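Local coordinates for protein glutamine synthetase (Helicobacter pylori, PDB 5ZLI) that belongs to the type I-beta glutamine synthetases, built as a twelve-subunit assembly in which each chain joins a beta-grasp domain to a catalytic domain, at residues C63-W67 with S456-N460; E111-I117 with V445-F450. All blocks are in the same frame, centred on the assembly; numbering follows the deposited sequence.

In the fold
Two contacts tie helix 448-466 to parts of the chain that come hundreds of residues earlier, and contact 2 is nested inside the loop that contact 1 closes. Their centres lie about 14 Å apart, on the same side of the chain's centre. Contact 2 holds the beginning of the helix against the start of helix 114-128, whereas contact 1 meets the same helix further along with a turn from the beta-grasp region. The two are stitched together directly: Trp67 NE1 lies 3.1 Å from Lys112 O, a probable hydrogen bond, and Gly66 O is 3.0 Å from Lys112 NZ. Helix 448-466 thus meets both the 63-67 turn and the start of helix 114-128.

Contact 1 (C63-W67 with S456-N460); sequences CFKGW and SLKFN
Leu457 and Lys65 carry this contact, a methyl group set against a backbone turn. Leu457 CD1 lies 3.2 Å from Lys65 O and 3.8 Å from Lys65 CB, and it also faces the backbone of Gly66. With CG anti to the backbone N (chi1 175°), the leucine extends its branch from the flank of the helix to the turn. Beyond it the long chain of Lys65 reaches out to the helix, roughly perpendicular to it, and crosses the side chain of Asn460 at about a right angle. Its CE is 3.9 Å from Asn460 CB, and a bend in the last torsion (-66°) brings NZ in beside the Asn460 amide nitrogen and Ser456 OG, the latter at 3.3 Å. Since both nitrogens are donors, the lysine and Asn460 ND2 meet without bonding; ND2 instead makes a weak bond back to Ser456 O, one helical turn earlier. What presents Lys65 is a type II beta turn from Phe64 to Trp67, closed by Trp67 N bonding to Phe64 O at 3.0 Å. Gly66 occupies the position whose backbone angles would press a side chain against the preceding carbonyl. Behind the turn, Phe64 and Trp67 pack on Phe59 of strand 57-60. A single methyl against a turn's backbone and CB implies a surface contact held mainly by van der Waals fit, with lysine and amide at its edge.

Contact 2 (E111-I117 with V445-F450); sequences EKCPRSI and VFSEEF
Ile117 is the principal bump of this interface, and its two ends press on two different phenylalanine rings. CD1 sits almost exactly over the centre of the Phe450 ring, 3.6 Å from the centroid and 5° off the normal, in a CH-pi contact. The other branch, CG2, lies over a face of Phe446, displaced toward the rim, with its centroid distance at 4.0 Å. The torsions explain the division: CG1 stands anti to the carbonyl carbon (chi1 -65°) and carries the extended CD1 to one ring, while CG2 is left to face the other. Val445 borders the same hollow, its carbonyl oxygen 3.9 Å from Ile117 CG1. Phe450 is also flanked by Lys112, whose CG rests 3.9 Å from Phe450 CB and whose CA approaches the ring obliquely. Polar groups close the far end. Ser447, the N-cap of helix 448-466, donates its hydroxyl to Glu111 OE1 at 2.6 Å, reaching the anti side of the oxygen from 27° outside the carboxylate plane. Glu111 OE2 comes within 3.5 Å of Glu449 OE2, with the two carboxylates turned steeply against each other; Lys106 forms salt bridges to both, which probably offsets their repulsion. The two segments thus join two helix starts, since Cys113 is likewise an N-cap, its sulphur accepting a weak bond from Ser116 N. Around them, Leu379 of helix 377-393 touches both Ile117 and Phe450, Val445 reaches further along helix 114-128 to Ala121 and His124, and Cys113 turns to Asp100 and Val101 of strand 94-103.

Contact 1 (C63-W67 with S456-N460)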
loop_
_atom_site.group_PDB
_atom_site.type_symbol
_atom_site.label_atom_id
_atom_site.label_comp_id
_atom_site.label_asym_id
_atom_site.label_seq_id
_atom_site.Cartn_x
_atom_site.Cartn_y
_atom_site.Cartn_z
ATOM N N CYS B 63 -45.995 14.858 -11.490
ATOM C CA CYS B 63 -44.575 14.719 -11.180
ATOM C C CYS B 63 -43.793 16.030 -11.271
ATOM O O CYS B 63 -42.594 16.022 -10.965
ATOM C CB CYS B 63 -43.924 13.739 -12.168
ATOM S SG CYS B 63 -44.693 12.132 -12.312
ATOM N N PHE B 64 -44.430 17.140 -11.659
ATOM C CA PHE B 64 -43.737 18.394 -11.928
ATOM C C PHE B 64 -44.241 19.414 -10.931
ATOM O O PHE B 64 -45.443 19.709 -10.901
ATOM C CB PHE B 64 -43.983 18.844 -13.369
ATOM C CG PHE B 64 -43.527 17.844 -14.371
ATOM C CD1 PHE B 64 -44.335 16.767 -14.708
ATOM C CD2 PHE B 64 -42.274 17.935 -14.925
ATOM C CE1 PHE B 64 -43.905 15.813 -15.594
ATOM C CE2 PHE B 64 -41.840 16.985 -15.827
ATOM C CZ PHE B 64 -42.658 15.923 -16.162
ATOM N N LYS B 65 -43.340 19.911 -10.083
ATOM C CA LYS B 65 -43.786 20.819 -9.042
ATOM C C LYS B 65 -44.152 22.148 -9.673
ATOM O O LYS B 65 -43.459 22.649 -10.563
ATOM C CB LYS B 65 -42.750 20.955 -7.918
ATOM C CG LYS B 65 -43.414 21.403 -6.576
ATOM C CD LYS B 65 -42.404 21.977 -5.570
ATOM C CE LYS B 65 -43.060 22.618 -4.324
ATOM N NZ LYS B 65 -43.863 23.862 -4.623
ATOM N N GLY B 66 -45.267 22.704 -9.212
ATOM C CA GLY B 66 -45.908 23.829 -9.845
ATOM C C GLY B 66 -47.003 23.464 -10.827
ATOM O O GLY B 66 -47.824 24.336 -11.150
ATOM N N TRP B 67 -47.111 22.191 -11.211
ATOM C CA TRP B 67 -48.086 21.728 -12.203
ATOM C C TRP B 67 -49.231 21.026 -11.538
ATOM O O TRP B 67 -49.865 21.674 -10.610
ATOM C CB TRP B 67 -47.357 20.867 -13.246
ATOM C CG TRP B 67 -46.710 21.645 -14.314
ATOM C CD1 TRP B 67 -46.600 22.994 -14.380
ATOM C CD2 TRP B 67 -46.203 21.139 -15.552
ATOM N NE1 TRP B 67 -45.990 23.365 -15.551
ATOM C CE2 TRP B 67 -45.739 22.242 -16.293
ATOM C CE3 TRP B 67 -46.075 19.861 -16.095
ATOM C CZ2 TRP B 67 -45.158 22.109 -17.552
ATOM C CZ3 TRP B 67 -45.487 19.726 -17.343
ATOM C CH2 TRP B 67 -45.036 20.847 -18.056
ATOM N N SER B 456 -44.508 29.805 -5.520
ATOM C CA SER B 456 -44.397 28.661 -4.626
ATOM C C SER B 456 -43.244 27.738 -5.023
ATOM O O SER B 456 -42.553 27.183 -4.156
ATOM C CB SER B 456 -45.720 27.897 -4.624
ATOM O OG SER B 456 -45.606 26.606 -4.039
ATOM N N LEU B 457 -43.010 27.572 -6.323
ATOM C CA LEU B 457 -41.945 26.691 -6.780
ATOM C C LEU B 457 -40.569 27.227 -6.384
ATOM O O LEU B 457 -39.726 26.502 -5.835
ATOM C CB LEU B 457 -42.048 26.549 -8.301
ATOM C CG LEU B 457 -40.957 25.772 -9.020
ATOM C CD1 LEU B 457 -41.235 24.296 -8.987
ATOM C CD2 LEU B 457 -40.846 26.252 -10.415
ATOM N N LYS B 458 -40.335 28.515 -6.632
ATOM C CA LYS B 458 -39.008 29.076 -6.446
ATOM C C LYS B 458 -38.684 29.229 -4.967
ATOM O O LYS B 458 -37.547 28.991 -4.559
ATOM C CB LYS B 458 -38.943 30.418 -7.160
ATOM C CG LYS B 458 -39.076 30.226 -8.627
ATOM C CD LYS B 458 -37.866 29.524 -9.212
ATOM C CE LYS B 458 -38.105 28.993 -10.620
ATOM N NZ LYS B 458 -36.831 28.374 -11.052
ATOM N N PHE B 459 -39.670 29.550 -4.134
ATOM C CA PHE B 459 -39.405 29.585 -2.709
ATOM C C PHE B 459 -39.066 28.186 -2.181
ATOM O O PHE B 459 -38.062 28.028 -1.476
ATOM C CB PHE B 459 -40.606 30.199 -1.997
ATOM C CG PHE B 459 -40.540 31.702 -1.873
ATOM C CD1 PHE B 459 -39.801 32.305 -0.877
ATOM C CD2 PHE B 459 -41.202 32.513 -2.771
ATOM C CE1 PHE B 459 -39.746 33.694 -0.775
ATOM C CE2 PHE B 459 -41.145 33.891 -2.661
ATOM C CZ PHE B 459 -40.422 34.476 -1.678
ATOM N N ASN B 460 -39.821 27.138 -2.579
ATOM C CA ASN B 460 -39.491 25.796 -2.064
ATOM C C ASN B 460 -38.265 25.167 -2.718
ATOM O O ASN B 460 -37.577 24.376 -2.064
ATOM C CB ASN B 460 -40.625 24.766 -2.201
ATOM C CG ASN B 460 -41.748 24.942 -1.182
ATOM O OD1 ASN B 460 -41.537 24.868 0.036
ATOM N ND2 ASN B 460 -42.961 25.006 -1.682
#

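Contact 2 (E111-I117 with V445-F450)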
loop_
_atom_site.group_PDB
_atom_site.type_symbol
_atom_site.label_atom_id
_atom_site.label_comp_id
_atom_site.label_asym_id
_atom_site.label_seq_id
_atom_site.Cartn_x
_atom_site.Cartn_y
_atom_site.Cartn_z
ATOM N N GLU B 111 -52.170 26.905 -19.059
ATOM C CA GLU B 111 -51.741 28.251 -18.709
ATOM C C GLU B 111 -50.441 28.253 -17.906
ATOM O O GLU B 111 -49.819 29.314 -17.773
ATOM C CB GLU B 111 -52.891 28.976 -17.984
ATOM C CG GLU B 111 -53.230 28.477 -16.567
ATOM C CD GLU B 111 -54.576 28.996 -16.073
ATOM O OE1 GLU B 111 -54.713 30.214 -15.898
ATOM O OE2 GLU B 111 -55.506 28.180 -15.854
ATOM N N LYS B 112 -49.984 27.090 -17.428
ATOM C CA LYS B 112 -48.729 26.982 -16.684
ATOM C C LYS B 112 -47.645 26.286 -17.490
ATOM O O LYS B 112 -46.553 26.036 -16.961
ATOM C CB LYS B 112 -48.956 26.239 -15.362
ATOM C CG LYS B 112 -49.954 26.901 -14.435
ATOM C CD LYS B 112 -49.859 26.408 -13.002
ATOM C CE LYS B 112 -50.581 25.101 -12.822
ATOM N NZ LYS B 112 -50.775 24.813 -11.373
ATOM N N CYS B 113 -47.894 26.058 -18.785
ATOM C CA CYS B 113 -46.896 25.495 -19.678
ATOM C C CYS B 113 -46.031 26.646 -20.176
ATOM O O CYS B 113 -46.527 27.498 -20.914
ATOM C CB CYS B 113 -47.555 24.761 -20.841
ATOM S SG CYS B 113 -46.392 24.328 -22.164
ATOM N N PRO B 114 -44.750 26.705 -19.809
ATOM C CA PRO B 114 -43.932 27.858 -20.182
ATOM C C PRO B 114 -43.873 28.102 -21.676
ATOM O O PRO B 114 -43.890 29.258 -22.123
ATOM C CB PRO B 114 -42.558 27.491 -19.623
ATOM C CG PRO B 114 -42.813 26.511 -18.576
ATOM C CD PRO B 114 -43.975 25.713 -19.050
ATOM N N ARG B 115 -43.694 27.046 -22.464
ATOM C CA ARG B 115 -43.696 27.238 -23.906
ATOM C C ARG B 115 -45.068 27.731 -24.411
ATOM O O ARG B 115 -45.135 28.467 -25.409
ATOM C CB ARG B 115 -43.242 25.943 -24.569
ATOM C CG ARG B 115 -42.864 26.132 -25.971
ATOM C CD ARG B 115 -42.275 24.905 -26.610
ATOM N NE ARG B 115 -43.101 24.628 -27.776
ATOM C CZ ARG B 115 -42.807 24.966 -29.027
ATOM N NH1 ARG B 115 -41.671 25.575 -29.310
ATOM N NH2 ARG B 115 -43.664 24.690 -29.996
ATOM N N SER B 116 -46.168 27.362 -23.725
ATOM C CA SER B 116 -47.484 27.924 -24.044
ATOM C C SER B 116 -47.550 29.406 -23.688
ATOM O O SER B 116 -48.178 30.204 -24.396
ATOM C CB SER B 116 -48.589 27.164 -23.314
ATOM O OG SER B 116 -48.823 25.881 -23.856
ATOM N N ILE B 117 -46.966 29.779 -22.551
ATOM C CA ILE B 117 -46.840 31.191 -22.219
ATOM C C ILE B 117 -46.093 31.938 -23.321
ATOM O O ILE B 117 -46.516 33.016 -23.746
ATOM C CB ILE B 117 -46.150 31.360 -20.845
ATOM C CG1 ILE B 117 -47.045 30.787 -19.732
ATOM C CG2 ILE B 117 -45.730 32.836 -20.571
ATOM C CD1 ILE B 117 -46.445 30.817 -18.318
ATOM N N VAL B 445 -51.595 36.496 -20.196
ATOM C CA VAL B 445 -50.366 35.866 -20.684
ATOM C C VAL B 445 -49.711 35.092 -19.547
ATOM O O VAL B 445 -49.370 33.907 -19.680
ATOM C CB VAL B 445 -49.414 36.925 -21.294
ATOM C CG1 VAL B 445 -48.086 36.300 -21.745
ATOM C CG2 VAL B 445 -50.051 37.646 -22.471
ATOM N N PHE B 446 -49.579 35.739 -18.402
ATOM C CA PHE B 446 -49.158 35.122 -17.156
ATOM C C PHE B 446 -50.420 35.114 -16.291
ATOM O O PHE B 446 -50.752 36.102 -15.640
ATOM C CB PHE B 446 -48.008 35.925 -16.498
ATOM C CG PHE B 446 -46.675 35.845 -17.234
ATOM C CD1 PHE B 446 -46.515 36.400 -18.499
ATOM C CD2 PHE B 446 -45.563 35.298 -16.619
ATOM C CE1 PHE B 446 -45.317 36.346 -19.143
ATOM C CE2 PHE B 446 -44.350 35.259 -17.265
ATOM C CZ PHE B 446 -44.233 35.783 -18.529
ATOM N N SER B 447 -51.146 34.012 -16.304
ATOM C CA SER B 447 -52.304 33.922 -15.427
ATOM C C SER B 447 -51.860 33.898 -13.963
ATOM O O SER B 447 -50.745 33.493 -13.632
ATOM C CB SER B 447 -53.124 32.698 -15.780
ATOM O OG SER B 447 -52.583 31.549 -15.182
ATOM N N GLU B 448 -52.739 34.350 -13.072
ATOM C CA GLU B 448 -52.331 34.475 -11.677
ATOM C C GLU B 448 -52.085 33.121 -11.040
ATOM O O GLU B 448 -51.163 32.985 -10.226
ATOM C CB GLU B 448 -53.363 35.266 -10.878
ATOM C CG GLU B 448 -53.113 35.276 -9.360
ATOM C CD GLU B 448 -52.272 36.420 -8.840
ATOM O OE1 GLU B 448 -51.825 37.270 -9.651
ATOM O OE2 GLU B 448 -52.082 36.458 -7.597
ATOM N N GLU B 449 -52.889 32.109 -11.379
ATOM C CA GLU B 449 -52.597 30.766 -10.881
ATOM C C GLU B 449 -51.140 30.407 -11.147
ATOM O O GLU B 449 -50.405 30.045 -10.223
ATOM C CB GLU B 449 -53.555 29.749 -11.492
ATOM C CG GLU B 449 -54.734 29.472 -10.561
ATOM C CD GLU B 449 -56.027 29.097 -11.279
ATOM O OE1 GLU B 449 -57.120 29.325 -10.700
ATOM O OE2 GLU B 449 -55.952 28.575 -12.411
ATOM N N PHE B 450 -50.680 30.593 -12.388
ATOM C CA PHE B 450 -49.271 30.329 -12.692
ATOM C C PHE B 450 -48.328 31.120 -11.777
ATOM O O PHE B 450 -47.399 30.546 -11.209
ATOM C CB PHE B 450 -48.953 30.637 -14.165
ATOM C CG PHE B 450 -47.461 30.655 -14.475
ATOM C CD1 PHE B 450 -46.760 29.480 -14.690
ATOM C CD2 PHE B 450 -46.750 31.848 -14.486
ATOM C CE1 PHE B 450 -45.393 29.506 -14.949
ATOM C CE2 PHE B 450 -45.401 31.859 -14.733
ATOM C CZ PHE B 450 -44.723 30.686 -14.954
#